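Local structure of Acarbose/maltose binding protein GacH (Streptomyces glaucescens, 3K01) at residues 144-149 with 354-359; 247-250 with 256-259; 266-271 with 349-354. The protein binds acarbose and an acarbose homologue, and probably maltose, as the extracellular solute receptor of an ABC transporter in Streptomyces glaucescens. All blocks are in the same frame, centred on the assembly; numbering follows the deposited sequence.

Interaction 1: 144-149 with 354-359; sequences ALFYNK and KFFKPA
Phe146 and Phe356 present their rings to each other obliquely, with planes at 66° and centroids 6.0 Å apart. The touching is done by the far corners of the rings, with CZ of Phe356 3.8 Å from CE2 of Phe146 and about as close to its CZ. Another corner of the Phe356 ring is taken up by an aliphatic neighbour, the methyl CB of Ala144, which approaches CE1 of Phe356 to 3.7 Å, again obliquely. The same methyl reaches the helix a second time, 3.6 Å from CB of Ala359, so that one small side chain of the strand meets both a ring and a methyl. With alanine on each side, the backbones come near, the CA atoms of Ala144 and Ala359 being 5.6 Å apart. Phe146 departs from its strand beside the backbone N, CG anti to the carbonyl carbon (chi1 -74°), which carries the end of the ring nearer to the helix than its CB direction alone would suggest. No hydrogen bond crosses the interface, and all four touching residues are buried; Ile264 of helix 264-268 packs against both phenylalanines and joins the two halves of the contact. The N-to-C directions of the segments 144-148 and 354-359 differ by 139°, and the segment axes come within 8.8 Å of each other. This is apolar packing of a helix against a strand of a sheet, here tying helix 351-360 to strand 132-148 in the alpha/beta architecture of a bacterial solute-binding protein.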
ATOM      1  N   ALA A 144      -2.500  -8.905   2.425  1.00  6.74           N
ATOM      2  CA  ALA A 144      -3.578  -9.819   2.766  1.00  6.93           C
ATOM      3  C   ALA A 144      -3.011 -11.220   2.908  1.00  6.66           C
ATOM      4  O   ALA A 144      -1.930 -11.499   2.398  1.00  6.41           O
ATOM      5  CB  ALA A 144      -4.659  -9.795   1.668  1.00  7.56           C
ATOM      6  N   LEU A 145      -3.748 -12.082   3.608  1.00  6.08           N
ATOM      7  CA  LEU A 145      -3.346 -13.485   3.732  1.00  5.90           C
ATOM      8  C   LEU A 145      -3.884 -14.286   2.536  1.00  5.84           C
ATOM      9  O   LEU A 145      -5.096 -14.458   2.396  1.00  7.22           O
ATOM     10  CB  LEU A 145      -3.910 -14.038   5.026  1.00  6.71           C
ATOM     11  CG  LEU A 145      -3.478 -15.475   5.360  1.00  7.57           C
ATOM     12  CD1 LEU A 145      -2.013 -15.578   5.677  1.00  9.61           C
ATOM     13  CD2 LEU A 145      -4.344 -15.987   6.510  1.00  9.04           C
ATOM     14  N   PHE A 146      -2.981 -14.745   1.683  1.00  5.70           N
ATOM     15  CA  PHE A 146      -3.330 -15.655   0.585  1.00  5.41           C
ATOM     16  C   PHE A 146      -3.299 -17.085   1.121  1.00  6.01           C
ATOM     17  O   PHE A 146      -2.421 -17.449   1.908  1.00  6.23           O
ATOM     18  CB  PHE A 146      -2.282 -15.593  -0.526  1.00  6.24           C
ATOM     19  CG  PHE A 146      -2.306 -14.357  -1.384  1.00  5.39           C
ATOM     20  CD1 PHE A 146      -2.120 -14.491  -2.745  1.00  6.11           C
ATOM     21  CD2 PHE A 146      -2.425 -13.061  -0.868  1.00  6.22           C
ATOM     22  CE1 PHE A 146      -2.071 -13.395  -3.597  1.00  6.24           C
ATOM     23  CE2 PHE A 146      -2.395 -11.951  -1.721  1.00  6.90           C
ATOM     24  CZ  PHE A 146      -2.229 -12.135  -3.095  1.00  6.72           C
ATOM     25  N   TYR A 147      -4.232 -17.920   0.691  1.00  5.96           N
ATOM     26  CA  TYR A 147      -4.241 -19.305   1.140  1.00  5.81           C
ATOM     27  C   TYR A 147      -4.632 -20.251   0.010  1.00  6.05           C
ATOM     28  O   TYR A 147      -5.405 -19.920  -0.893  1.00  6.05           O
ATOM     29  CB  TYR A 147      -5.126 -19.517   2.387  1.00  6.40           C
ATOM     30  CG  TYR A 147      -6.570 -19.129   2.253  1.00  6.57           C
ATOM     31  CD1 TYR A 147      -6.981 -17.809   2.461  1.00  7.08           C
ATOM     32  CD2 TYR A 147      -7.540 -20.101   1.959  1.00  7.53           C
ATOM     33  CE1 TYR A 147      -8.312 -17.463   2.360  1.00  9.00           C
ATOM     34  CE2 TYR A 147      -8.855 -19.755   1.858  1.00  9.05           C
ATOM     35  CZ  TYR A 147      -9.228 -18.442   2.064  1.00  8.71           C
ATOM     36  OH  TYR A 147     -10.562 -18.071   1.958  1.00 11.31           O
ATOM     37  N   ASN A 148      -4.066 -21.452   0.083  1.00  5.47           N
ATOM     38  CA  ASN A 148      -4.358 -22.556  -0.816  1.00  5.29           C
ATOM     39  C   ASN A 148      -5.576 -23.282  -0.262  1.00  6.19           C
ATOM     40  O   ASN A 148      -5.516 -23.941   0.781  1.00  5.63           O
ATOM     41  CB  ASN A 148      -3.122 -23.465  -0.853  1.00  5.91           C
ATOM     42  CG  ASN A 148      -3.235 -24.619  -1.843  1.00  5.54           C
ATOM     43  OD1 ASN A 148      -2.224 -24.976  -2.536  1.00  8.98           O
ATOM     44  ND2 ASN A 148      -4.381 -25.248  -1.883  1.00  3.96           N
ATOM     45  N   LYS A 149      -6.706 -23.148  -0.957  1.00  5.91           N
ATOM     46  CA  LYS A 149      -7.955 -23.707  -0.430  1.00  6.63           C
ATOM     47  C   LYS A 149      -7.889 -25.215  -0.276  1.00  6.27           C
ATOM     48  O   LYS A 149      -8.347 -25.743   0.730  1.00  6.99           O
ATOM     49  CB  LYS A 149      -9.150 -23.309  -1.293  1.00  7.09           C
ATOM     50  CG  LYS A 149      -9.498 -21.834  -1.188  1.00  9.23           C
ATOM     51  CD  LYS A 149     -10.716 -21.482  -2.033  1.00 12.07           C
ATOM     52  CE  LYS A 149     -11.041 -20.003  -1.917  1.00 15.40           C
ATOM     53  NZ  LYS A 149     -12.460 -19.689  -2.276  1.00 20.15           N
ATOM     54  N   LYS A 354     -13.300  -8.508  -4.888  1.00  6.97           N
ATOM     55  CA  LYS A 354     -13.756  -9.649  -4.096  1.00  8.22           C
ATOM     56  C   LYS A 354     -12.633 -10.211  -3.231  1.00  8.31           C
ATOM     57  O   LYS A 354     -12.845 -10.562  -2.069  1.00  9.52           O
ATOM     58  CB  LYS A 354     -14.324 -10.748  -4.991  1.00  8.77           C
ATOM     59  CG  LYS A 354     -15.631 -10.343  -5.632  1.00  8.95           C
ATOM     60  CD  LYS A 354     -16.219 -11.442  -6.538  1.00 10.64           C
ATOM     61  CE  LYS A 354     -15.308 -11.796  -7.720  1.00 12.72           C
ATOM     62  NZ  LYS A 354     -15.986 -12.853  -8.576  1.00 19.57           N
ATOM     63  N   PHE A 355     -11.434 -10.319  -3.805  1.00  7.82           N
ATOM     64  CA  PHE A 355     -10.295 -10.816  -3.033  1.00  7.84           C
ATOM     65  C   PHE A 355      -9.878  -9.876  -1.917  1.00  7.45           C
ATOM     66  O   PHE A 355      -9.549 -10.356  -0.827  1.00  8.74           O
ATOM     67  CB  PHE A 355      -9.066 -11.037  -3.906  1.00  8.25           C
ATOM     68  CG  PHE A 355      -9.052 -12.313  -4.715  1.00  7.35           C
ATOM     69  CD1 PHE A 355      -9.385 -13.535  -4.138  1.00 10.91           C
ATOM     70  CD2 PHE A 355      -8.597 -12.295  -6.029  1.00 10.32           C
ATOM     71  CE1 PHE A 355      -9.305 -14.717  -4.881  1.00 10.21           C
ATOM     72  CE2 PHE A 355      -8.532 -13.495  -6.787  1.00  9.14           C
ATOM     73  CZ  PHE A 355      -8.872 -14.680  -6.190  1.00 10.29           C
ATOM     74  N   PHE A 356      -9.866  -8.559  -2.172  1.00  7.47           N
ATOM     75  CA  PHE A 356      -9.152  -7.608  -1.303  1.00  6.88           C
ATOM     76  C   PHE A 356      -9.928  -6.655  -0.462  1.00  6.90           C
ATOM     77  O   PHE A 356      -9.356  -6.037   0.426  1.00  7.49           O
ATOM     78  CB  PHE A 356      -8.107  -6.803  -2.087  1.00  7.44           C
ATOM     79  CG  PHE A 356      -6.872  -7.591  -2.354  1.00  6.61           C
ATOM     80  CD1 PHE A 356      -5.811  -7.615  -1.456  1.00  9.49           C
ATOM     81  CD2 PHE A 356      -6.813  -8.383  -3.478  1.00  8.19           C
ATOM     82  CE1 PHE A 356      -4.685  -8.431  -1.729  1.00  9.99           C
ATOM     83  CE2 PHE A 356      -5.700  -9.163  -3.738  1.00 10.17           C
ATOM     84  CZ  PHE A 356      -4.655  -9.176  -2.850  1.00 10.26           C
ATOM     85  N   LYS A 357     -11.217  -6.469  -0.718  1.00  7.33           N
ATOM     86  CA  LYS A 357     -11.899  -5.462   0.072  1.00  7.91           C
ATOM     87  C   LYS A 357     -11.877  -5.732   1.590  1.00  7.51           C
ATOM     88  O   LYS A 357     -11.619  -4.802   2.361  1.00  7.62           O
ATOM     89  CB  LYS A 357     -13.286  -5.131  -0.467  1.00  8.29           C
ATOM     90  CG  LYS A 357     -13.957  -3.910   0.225  1.00 10.08           C
ATOM     91  CD  LYS A 357     -13.029  -2.682   0.346  1.00 10.96           C
ATOM     92  CE  LYS A 357     -13.775  -1.375   0.593  1.00 12.96           C
ATOM     93  NZ  LYS A 357     -14.654  -1.401   1.748  1.00 14.65           N
ATOM     94  N   PRO A 358     -12.119  -6.980   2.039  1.00  7.80           N
ATOM     95  CA  PRO A 358     -11.999  -7.179   3.481  1.00  7.96           C
ATOM     96  C   PRO A 358     -10.606  -6.843   4.028  1.00  7.69           C
ATOM     97  O   PRO A 358     -10.476  -6.279   5.115  1.00  8.89           O
ATOM     98  CB  PRO A 358     -12.344  -8.672   3.653  1.00  8.81           C
ATOM     99  CG  PRO A 358     -13.279  -8.948   2.479  1.00  8.40           C
ATOM    100  CD  PRO A 358     -12.647  -8.182   1.348  1.00  7.64           C
ATOM    101  N   ALA A 359      -9.562  -7.143   3.255  1.00  7.60           N
ATOM    102  CA  ALA A 359      -8.201  -6.766   3.663  1.00  7.65           C
ATOM    103  C   ALA A 359      -8.027  -5.244   3.708  1.00  7.73           C
ATOM    104  O   ALA A 359      -7.441  -4.685   4.640  1.00  7.76           O
ATOM    105  CB  ALA A 359      -7.196  -7.394   2.709  1.00  8.25           C
TER

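Interaction 2: 247-250 with 256-259; sequences NAFK and MMVN
Phe249 sends its ring from the helix toward the strand with CG anti to the backbone N (chi1 -176°), while Met257 answers with CG set between its own backbone N and carbonyl carbon (chi1 66°) and the chain extended beyond it. The two side chains thereby cross at about a right angle, and the thioether runs past the base of the ring instead of meeting its far end. CG of Met257 sits over one face, 4.2 Å from the centroid of the Phe249 ring and 26° off its normal, a CH-pi contact. The sulfur follows more obliquely, SD of Met257 lying 4.5 Å from the same Phe249 centroid, and the methyl CE of Met257 closes to 3.7 Å on CD2 of Phe249. At the ring edge stands backbone: CA of Met256 is 3.8 Å from CE1 of Phe249, with Met256 N in the ring plane. A weak hydrogen bond from ND2 of Asn259 to SD of Met257, 3.6 Å long and nearly straight, gives the buried sulfur a polar partner. Beyond the pair, the ring of Phe249 meets that of Phe273 with nearly parallel planes, and Val267 touches both Phe249 and Met257. The sulfur of Met257 beside the Phe249 ring makes a Met-aromatic contact, which packs helix 241-251 onto strand 254-259 on either side of the short turn that joins them.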
ATOM      1  N   ASN A 247       7.568 -18.778  -5.164  1.00  6.81           N
ATOM      2  CA  ASN A 247       7.806 -20.163  -5.546  1.00  7.98           C
ATOM      3  C   ASN A 247       7.234 -21.106  -4.499  1.00  7.32           C
ATOM      4  O   ASN A 247       6.661 -22.156  -4.831  1.00  7.88           O
ATOM      5  CB  ASN A 247       9.310 -20.446  -5.727  1.00  8.58           C
ATOM      6  CG  ASN A 247       9.908 -19.719  -6.926  1.00 12.00           C
ATOM      7  OD1 ASN A 247       9.204 -19.276  -7.809  1.00 15.65           O
ATOM      8  ND2 ASN A 247      11.222 -19.567  -6.917  1.00 14.06           N
ATOM      9  N   ALA A 248       7.399 -20.760  -3.223  1.00  7.33           N
ATOM     10  CA  ALA A 248       6.891 -21.607  -2.142  1.00  6.77           C
ATOM     11  C   ALA A 248       5.372 -21.691  -2.204  1.00  6.25           C
ATOM     12  O   ALA A 248       4.790 -22.789  -2.005  1.00  6.43           O
ATOM     13  CB  ALA A 248       7.340 -21.084  -0.775  1.00  7.32           C
ATOM     14  N   PHE A 249       4.710 -20.565  -2.430  1.00  5.74           N
ATOM     15  CA  PHE A 249       3.261 -20.584  -2.409  1.00  5.99           C
ATOM     16  C   PHE A 249       2.699 -21.236  -3.681  1.00  6.00           C
ATOM     17  O   PHE A 249       1.742 -22.027  -3.619  1.00  6.43           O
ATOM     18  CB  PHE A 249       2.714 -19.168  -2.237  1.00  6.24           C
ATOM     19  CG  PHE A 249       1.233 -19.103  -2.108  1.00  5.46           C
ATOM     20  CD1 PHE A 249       0.635 -19.414  -0.895  1.00  6.69           C
ATOM     21  CD2 PHE A 249       0.432 -18.811  -3.191  1.00  6.77           C
ATOM     22  CE1 PHE A 249      -0.754 -19.346  -0.761  1.00  6.35           C
ATOM     23  CE2 PHE A 249      -0.972 -18.765  -3.047  1.00  6.79           C
ATOM     24  CZ  PHE A 249      -1.560 -19.039  -1.833  1.00  6.14           C
ATOM     25  N   LYS A 250       3.256 -20.894  -4.835  1.00  6.41           N
ATOM     26  CA  LYS A 250       2.784 -21.478  -6.102  1.00  6.65           C
ATOM     27  C   LYS A 250       2.936 -22.978  -6.169  1.00  7.55           C
ATOM     28  O   LYS A 250       2.113 -23.671  -6.820  1.00  7.66           O
ATOM     29  CB  LYS A 250       3.507 -20.837  -7.276  1.00  8.00           C
ATOM     30  CG  LYS A 250       3.015 -19.381  -7.519  1.00  7.92           C
ATOM     31  CD  LYS A 250       3.960 -18.567  -8.388  1.00  9.59           C
ATOM     32  CE  LYS A 250       4.035 -19.073  -9.814  1.00 10.19           C
ATOM     33  NZ  LYS A 250       4.986 -18.244 -10.611  1.00 11.92           N
ATOM     34  N   MET A 256       0.131 -20.831   2.825  1.00  5.41           N
ATOM     35  CA  MET A 256      -0.266 -19.428   3.047  1.00  5.91           C
ATOM     36  C   MET A 256       0.906 -18.519   2.835  1.00  5.76           C
ATOM     37  O   MET A 256       2.042 -18.906   3.086  1.00  5.33           O
ATOM     38  CB  MET A 256      -0.774 -19.250   4.482  1.00  6.25           C
ATOM     39  CG  MET A 256      -2.034 -20.060   4.771  1.00  7.07           C
ATOM     40  SD  MET A 256      -2.682 -19.871   6.448  1.00  8.45           S
ATOM     41  CE  MET A 256      -1.591 -21.028   7.319  1.00 11.57           C
ATOM     42  N   MET A 257       0.625 -17.278   2.444  1.00  5.44           N
ATOM     43  CA  MET A 257       1.662 -16.223   2.408  1.00  5.66           C
ATOM     44  C   MET A 257       0.898 -14.929   2.605  1.00  6.08           C
ATOM     45  O   MET A 257      -0.314 -14.887   2.487  1.00  6.69           O
ATOM     46  CB  MET A 257       2.429 -16.179   1.090  1.00  6.52           C
ATOM     47  CG  MET A 257       1.568 -15.777  -0.093  1.00  7.10           C
ATOM     48  SD  MET A 257       2.575 -15.511  -1.582  1.00  7.04           S
ATOM     49  CE  MET A 257       1.351 -15.265  -2.858  1.00  8.11           C
ATOM     50  N   VAL A 258       1.613 -13.852   2.915  1.00  7.10           N
ATOM     51  CA  VAL A 258       1.005 -12.520   2.930  1.00  6.91           C
ATOM     52  C   VAL A 258       1.486 -11.775   1.693  1.00  6.94           C
ATOM     53  O   VAL A 258       2.663 -11.832   1.342  1.00  6.95           O
ATOM     54  CB  VAL A 258       1.398 -11.790   4.206  1.00  7.84           C
ATOM     55  CG1 VAL A 258       0.983 -10.310   4.169  1.00  8.41           C
ATOM     56  CG2 VAL A 258       0.798 -12.496   5.392  1.00  8.23           C
ATOM     57  N   ASN A 259       0.568 -11.117   0.995  1.00  6.23           N
ATOM     58  CA  ASN A 259       0.951 -10.472  -0.252  1.00  6.38           C
ATOM     59  C   ASN A 259      -0.101  -9.478  -0.677  1.00  6.32           C
ATOM     60  O   ASN A 259      -1.139  -9.339   0.003  1.00  6.71           O
ATOM     61  CB  ASN A 259       1.225 -11.528  -1.336  1.00  6.71           C
ATOM     62  CG  ASN A 259       2.388 -11.153  -2.217  1.00  6.67           C
ATOM     63  OD1 ASN A 259       2.641  -9.969  -2.474  1.00  6.96           O
ATOM     64  ND2 ASN A 259       3.136 -12.160  -2.664  1.00  7.78           N
TER

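Interaction 3: 266-271 with 349-354; sequences DVKAGA and DNEMVK
Lys268 and Glu351 reach for each other from opposite directions, each side chain unrolled almost fully beyond CG; the CA atoms of Lys268 and Glu351 are 12.3 Å apart, a gap the two side chains span between them. NZ of Lys268 lies 2.7 Å from OE1 of Glu351, a short hydrogen bond within a salt bridge. The ammonium group meets the carboxylate on the syn lone pair of OE1, the side facing the other oxygen, yet favours OE1: OE2 of Glu351 stands 3.8 Å from NZ of Lys268. Leaving the helix with CG anti to the backbone N (chi1 -179°), Glu351 projects straight at the lysine, and the final torsion of 70° turns the plane of its carboxylate well out of the plane of the extended chain.

The bridge joins the segment of helix 264-268 that carries Lys268 to the first turn of helix 351-360, where Glu351 directly follows the N-cap residue. Asn350 caps that turn: its OD1 accepts Val353 N at 3.2 Å, in the carbonyl plane and on a lone pair, and Met352 N in a shorter but bent and weak bond (128°). The capped start would fix the backbone from which Glu351 departs, and the partial positive charge of a helix beginning probably favours the carboxylate there. Lys268 has a second acidic partner, Glu265 OE2, one turn earlier on its own helix, so its ammonium group is held between carboxylates of two helices. Both bridging residues remain partly exposed at the surface of this solute-binding protein, and 76 Å² is buried between the segments.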
ATOM      1  N   ASP A 266       0.609 -13.616 -10.939  1.00  8.56           N
ATOM      2  CA  ASP A 266       1.676 -14.587 -10.815  1.00  8.86           C
ATOM      3  C   ASP A 266       1.194 -15.856 -10.101  1.00  7.95           C
ATOM      4  O   ASP A 266       1.541 -16.978 -10.496  1.00  7.90           O
ATOM      5  CB  ASP A 266       2.880 -13.958 -10.098  1.00  9.43           C
ATOM      6  CG  ASP A 266       4.090 -14.879 -10.069  1.00 11.44           C
ATOM      7  OD1 ASP A 266       4.424 -15.506 -11.094  1.00 14.46           O
ATOM      8  OD2 ASP A 266       4.719 -14.998  -9.001  1.00 13.58           O
ATOM      9  N   VAL A 267       0.393 -15.699  -9.050  1.00  7.57           N
ATOM     10  CA  VAL A 267      -0.106 -16.868  -8.323  1.00  8.10           C
ATOM     11  C   VAL A 267      -0.931 -17.738  -9.262  1.00  8.17           C
ATOM     12  O   VAL A 267      -0.842 -18.970  -9.245  1.00  8.32           O
ATOM     13  CB  VAL A 267      -0.930 -16.466  -7.070  1.00  8.04           C
ATOM     14  CG1 VAL A 267      -1.742 -17.668  -6.558  1.00  8.86           C
ATOM     15  CG2 VAL A 267       0.012 -15.886  -6.009  1.00  9.25           C
ATOM     16  N   LYS A 268      -1.763 -17.099 -10.080  1.00  8.89           N
ATOM     17  CA  LYS A 268      -2.624 -17.844 -11.004  1.00 10.07           C
ATOM     18  C   LYS A 268      -1.846 -18.615 -12.058  1.00 10.66           C
ATOM     19  O   LYS A 268      -2.394 -19.524 -12.689  1.00 11.36           O
ATOM     20  CB  LYS A 268      -3.603 -16.903 -11.684  1.00 11.18           C
ATOM     21  CG  LYS A 268      -4.704 -16.349 -10.856  1.00 14.12           C
ATOM     22  CD  LYS A 268      -5.510 -15.578 -11.878  1.00 20.14           C
ATOM     23  CE  LYS A 268      -6.554 -14.732 -11.328  1.00 23.07           C
ATOM     24  NZ  LYS A 268      -6.990 -13.925 -12.508  1.00 16.71           N
ATOM     25  N   ALA A 269      -0.579 -18.281 -12.251  1.00  9.21           N
ATOM     26  CA  ALA A 269       0.294 -19.044 -13.149  1.00 10.57           C
ATOM     27  C   ALA A 269       0.978 -20.214 -12.439  1.00 10.54           C
ATOM     28  O   ALA A 269       1.749 -20.956 -13.031  1.00 11.92           O
ATOM     29  CB  ALA A 269       1.340 -18.105 -13.759  1.00 11.75           C
ATOM     30  N   GLY A 270       0.726 -20.373 -11.144  1.00  9.10           N
ATOM     31  CA  GLY A 270       1.392 -21.386 -10.324  1.00  9.15           C
ATOM     32  C   GLY A 270       0.820 -22.772 -10.488  1.00  8.61           C
ATOM     33  O   GLY A 270      -0.377 -22.935 -10.804  1.00  7.82           O
ATOM     34  N   ALA A 271       1.640 -23.772 -10.215  1.00  8.98           N
ATOM     35  CA  ALA A 271       1.251 -25.138 -10.494  1.00  9.42           C
ATOM     36  C   ALA A 271       0.073 -25.605  -9.660  1.00 10.47           C
ATOM     37  O   ALA A 271      -0.675 -26.480 -10.100  1.00 12.73           O
ATOM     38  CB  ALA A 271       2.420 -26.071 -10.303  1.00 11.11           C
ATOM     39  N   ASP A 349     -18.475  -7.063  -7.999  1.00  9.21           N
ATOM     40  CA  ASP A 349     -18.157  -8.411  -8.470  1.00  9.97           C
ATOM     41  C   ASP A 349     -16.817  -8.536  -9.185  1.00  9.91           C
ATOM     42  O   ASP A 349     -16.510  -9.568  -9.761  1.00 10.31           O
ATOM     43  CB  ASP A 349     -19.314  -9.030  -9.272  1.00 12.33           C
ATOM     44  CG  ASP A 349     -19.523  -8.369 -10.597  1.00 15.13           C
ATOM     45  OD1 ASP A 349     -18.699  -7.544 -11.029  1.00 15.81           O
ATOM     46  OD2 ASP A 349     -20.570  -8.690 -11.236  1.00 21.19           O
ATOM     47  N   ASN A 350     -16.011  -7.481  -9.139  1.00  9.29           N
ATOM     48  CA  ASN A 350     -14.674  -7.535  -9.727  1.00  9.16           C
ATOM     49  C   ASN A 350     -13.796  -8.523  -8.951  1.00  8.60           C
ATOM     50  O   ASN A 350     -13.817  -8.533  -7.725  1.00  7.89           O
ATOM     51  CB  ASN A 350     -14.072  -6.118  -9.756  1.00  9.70           C
ATOM     52  CG  ASN A 350     -12.650  -6.103 -10.230  1.00  8.61           C
ATOM     53  OD1 ASN A 350     -11.721  -6.331  -9.427  1.00 10.07           O
ATOM     54  ND2 ASN A 350     -12.445  -5.886 -11.515  1.00  8.30           N
ATOM     55  N   GLU A 351     -13.013  -9.331  -9.662  1.00  8.65           N
ATOM     56  CA  GLU A 351     -12.196 -10.365  -8.989  1.00 10.11           C
ATOM     57  C   GLU A 351     -11.296  -9.785  -7.875  1.00  8.53           C
ATOM     58  O   GLU A 351     -11.196 -10.334  -6.773  1.00  8.18           O
ATOM     59  CB  GLU A 351     -11.337 -11.142 -10.010  1.00 11.29           C
ATOM     60  CG  GLU A 351     -10.491 -12.243  -9.307  1.00 15.39           C
ATOM     61  CD  GLU A 351      -9.668 -13.178 -10.202  1.00 16.68           C
ATOM     62  OE1 GLU A 351      -8.679 -12.725 -10.792  1.00 18.70           O
ATOM     63  OE2 GLU A 351      -9.986 -14.400 -10.243  1.00 24.61           O
ATOM     64  N   MET A 352     -10.653  -8.671  -8.171  0.50  7.94           N
ATOM     65  CA  MET A 352      -9.724  -8.092  -7.199  0.50  6.97           C
ATOM     66  C   MET A 352     -10.440  -7.458  -6.006  0.50  7.28           C
ATOM     67  O   MET A 352      -9.974  -7.544  -4.867  0.50  6.89           O
ATOM     68  CB  MET A 352      -8.822  -7.091  -7.899  0.50  7.70           C
ATOM     69  CG  MET A 352      -7.601  -6.754  -7.098  0.50  5.15           C
ATOM     70  SD  MET A 352      -6.409  -8.127  -7.059  0.50  7.37           S
ATOM     71  CE  MET A 352      -5.591  -8.002  -8.647  0.50  8.44           C
ATOM     72  N   VAL A 353     -11.597  -6.837  -6.259  1.00  7.55           N
ATOM     73  CA  VAL A 353     -12.400  -6.273  -5.193  1.00  7.35           C
ATOM     74  C   VAL A 353     -12.885  -7.403  -4.278  1.00  7.63           C
ATOM     75  O   VAL A 353     -12.850  -7.300  -3.054  1.00  7.14           O
ATOM     76  CB  VAL A 353     -13.576  -5.498  -5.791  1.00  7.31           C
ATOM     77  CG1 VAL A 353     -14.555  -5.136  -4.719  1.00  8.62           C
ATOM     78  CG2 VAL A 353     -13.062  -4.261  -6.494  1.00  8.44           C
ATOM     79  N   LYS A 354     -13.300  -8.508  -4.888  1.00  6.97           N
ATOM     80  CA  LYS A 354     -13.756  -9.649  -4.096  1.00  8.22           C
ATOM     81  C   LYS A 354     -12.633 -10.211  -3.231  1.00  8.31           C
ATOM     82  O   LYS A 354     -12.845 -10.562  -2.069  1.00  9.52           O
ATOM     83  CB  LYS A 354     -14.324 -10.748  -4.991  1.00  8.77           C
ATOM     84  CG  LYS A 354     -15.631 -10.343  -5.632  1.00  8.95           C
ATOM     85  CD  LYS A 354     -16.219 -11.442  -6.538  1.00 10.64           C
ATOM     86  CE  LYS A 354     -15.308 -11.796  -7.720  1.00 12.72           C
ATOM     87  NZ  LYS A 354     -15.986 -12.853  -8.576  1.00 19.57           N
TER

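How the interactions relate
Interactions 1 and 2 are buried and apolar, whereas interaction 3 is a polar surface bridge. The first two engage neighbouring antiparallel strands of one sheet, 132-148 and 254-259, joined by backbone bonds such as Phe146 N to Met257 O (2.8 Å); a ring pair with alanine methyls serves one, a thioether over a ring the other. Interaction 3 shares helix 351-360, and Lys354, with interaction 1, and returns to helix 264-268, whose Val267 packs against Phe146, Phe249 and Met257. A second surface salt bridge, Lys250 to Asp266, links the segments of interactions 2 and 3. Charge thus works at the surface, hydrocarbon and sulfur in the interior.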